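Local coordinates for SusD superfamily protein (Bacteroides fragilis, PDB 3L22) that probably binds glycans at the outer membrane of the bacterium, and also binds zinc ions, at residues R115-Q118 and E119-V123. Sequence-based numbering, arbitrary orientation.
Sequences RYVQ and EAKFV. With ZN (zinc ion), chain B.
Glu119 and Arg115, one turn apart on the alpha-helix 113-131 of this SusD-like fold, run next to each other in the same direction beside a bound zinc ion, carboxylate and guanidinium planes 21° apart. Four successive i to i+4 backbone hydrogen bonds join the two turns: Glu119 N to Arg115 O (2.9 Å), Ala120 N to Tyr116 O, Lys121 N to Val117 O, and Phe122 N to Gln118 O. Zinc is held by Glu119 OE2 at 2.1 Å, by two waters and by His197 ND1, while Tyr29 OH hydrogen-bonds the other carboxylate oxygen, OE1; with both oxygens engaged, the carboxylate is probably restrained from turning. Arg115 meets this carboxylate through its aliphatic stem, CG lying 3.4 Å from Glu119 OE2; a bend at chi3 (-67°) carries the guanidinium onward. Arg115 NE is hydrogen-bonded to Ala184 O and Gln118 OE1 takes the N-H of the same residue, so both side chains hold the helix to the loop at Ala184. Elsewhere on the helix, Ala120 and Val117 pack on helix 79-103, and the ring of Phe122 meets Phe251 edge-to-face. Alongside, the extended chain of Lys121 runs past Val117, its CE 3.7 Å from Val117 CG1.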
loop_
_atom_site.group_PDB
_atom_site.type_symbol
_atom_site.label_atom_id
_atom_site.label_comp_id
_atom_site.label_asym_id
_atom_site.label_seq_id
_atom_site.Cartn_x
_atom_site.Cartn_y
_atom_site.Cartn_z
ATOM N N ARG A 115 -7.325 -10.952 -19.968
ATOM C CA ARG A 115 -6.215 -10.541 -19.163
ATOM C C ARG A 115 -6.066 -9.031 -19.141
ATOM O O ARG A 115 -5.784 -8.465 -18.087
ATOM C CB ARG A 115 -4.934 -11.161 -19.650
ATOM C CG ARG A 115 -3.732 -10.730 -18.796
ATOM C CD ARG A 115 -2.451 -11.500 -19.108
ATOM N NE ARG A 115 -2.564 -12.904 -18.728
ATOM C CZ ARG A 115 -1.587 -13.797 -18.834
ATOM N NH1 ARG A 115 -0.356 -13.444 -19.255
ATOM N NH2 ARG A 115 -1.832 -15.055 -18.480
ATOM N N TYR A 116 -6.175 -8.392 -20.296
ATOM C CA TYR A 116 -6.035 -6.926 -20.356
ATOM C C TYR A 116 -7.113 -6.217 -19.519
ATOM O O TYR A 116 -6.820 -5.274 -18.767
ATOM C CB TYR A 116 -6.114 -6.418 -21.799
ATOM C CG TYR A 116 -5.039 -6.871 -22.770
ATOM C CD1 TYR A 116 -3.735 -7.159 -22.371
ATOM C CD2 TYR A 116 -5.339 -6.985 -24.122
ATOM C CE1 TYR A 116 -2.773 -7.553 -23.331
ATOM C CE2 TYR A 116 -4.405 -7.391 -25.059
ATOM C CZ TYR A 116 -3.131 -7.657 -24.663
ATOM O OH TYR A 116 -2.252 -8.028 -25.647
ATOM N N VAL A 117 -8.356 -6.707 -19.618
ATOM C CA VAL A 117 -9.452 -6.160 -18.822
ATOM C C VAL A 117 -9.171 -6.340 -17.347
ATOM O O VAL A 117 -9.314 -5.433 -16.561
ATOM C CB VAL A 117 -10.810 -6.852 -19.143
ATOM C CG1 VAL A 117 -11.923 -6.473 -18.112
ATOM C CG2 VAL A 117 -11.279 -6.508 -20.580
ATOM N N GLN A 118 -8.796 -7.533 -16.960
ATOM C CA GLN A 118 -8.675 -7.850 -15.536
ATOM C C GLN A 118 -7.462 -7.111 -14.921
ATOM O O GLN A 118 -7.499 -6.662 -13.774
ATOM C CB GLN A 118 -8.609 -9.376 -15.374
ATOM C CG GLN A 118 -9.955 -10.044 -15.701
ATOM C CD GLN A 118 -9.896 -11.562 -15.701
ATOM O OE1 GLN A 118 -8.930 -12.143 -15.209
ATOM N NE2 GLN A 118 -10.907 -12.215 -16.306
ATOM N N GLU A 119 -6.415 -6.921 -15.713
ATOM C CA GLU A 119 -5.272 -6.115 -15.262
ATOM C C GLU A 119 -5.649 -4.660 -15.059
ATOM O O GLU A 119 -5.284 -4.057 -14.042
ATOM C CB GLU A 119 -4.077 -6.183 -16.228
ATOM C CG GLU A 119 -3.319 -7.493 -16.071
ATOM C CD GLU A 119 -1.973 -7.493 -16.818
ATOM O OE1 GLU A 119 -1.350 -6.405 -17.052
ATOM O OE2 GLU A 119 -1.559 -8.612 -17.172
ATOM N N ALA A 120 -6.392 -4.112 -16.010
ATOM C CA ALA A 120 -6.799 -2.713 -15.926
ATOM C C ALA A 120 -7.727 -2.501 -14.706
ATOM O O ALA A 120 -7.596 -1.524 -13.982
ATOM C CB ALA A 120 -7.472 -2.286 -17.221
ATOM N N LYS A 121 -8.659 -3.426 -14.487
ATOM C CA LYS A 121 -9.524 -3.371 -13.314
ATOM C C LYS A 121 -8.759 -3.429 -11.986
ATOM O O LYS A 121 -9.105 -2.733 -11.033
ATOM C CB LYS A 121 -10.614 -4.447 -13.391
ATOM C CG LYS A 121 -11.694 -4.140 -14.452
ATOM C CD LYS A 121 -12.832 -5.163 -14.332
ATOM C CE LYS A 121 -13.866 -4.927 -15.406
ATOM N NZ LYS A 121 -14.971 -5.917 -15.281
ATOM N N PHE A 122 -7.696 -4.229 -11.935
ATOM C CA PHE A 122 -6.827 -4.288 -10.765
ATOM C C PHE A 122 -6.226 -2.895 -10.453
ATOM O O PHE A 122 -6.244 -2.474 -9.313
ATOM C CB PHE A 122 -5.702 -5.304 -10.953
ATOM C CG PHE A 122 -4.682 -5.258 -9.875
ATOM C CD1 PHE A 122 -4.884 -5.976 -8.683
ATOM C CD2 PHE A 122 -3.554 -4.443 -9.985
ATOM C CE1 PHE A 122 -3.967 -5.924 -7.664
ATOM C CE2 PHE A 122 -2.636 -4.378 -8.949
ATOM C CZ PHE A 122 -2.866 -5.131 -7.771
ATOM N N VAL A 123 -5.710 -2.206 -11.474
ATOM C CA VAL A 123 -5.146 -0.873 -11.306
ATOM C C VAL A 123 -6.211 0.115 -10.769
ATOM O O VAL A 123 -5.940 0.833 -9.816
ATOM C CB VAL A 123 -4.488 -0.379 -12.589
ATOM C CG1 VAL A 123 -4.016 1.057 -12.464
ATOM C CG2 VAL A 123 -3.304 -1.298 -12.952
HETATM ZN ZN ZN B . 0.223 -8.453 -18.210
HETATM O O HOH W 1 0.940 -10.185 -17.679
HETATM O O HOH W 2 -0.261 -8.514 -20.410
#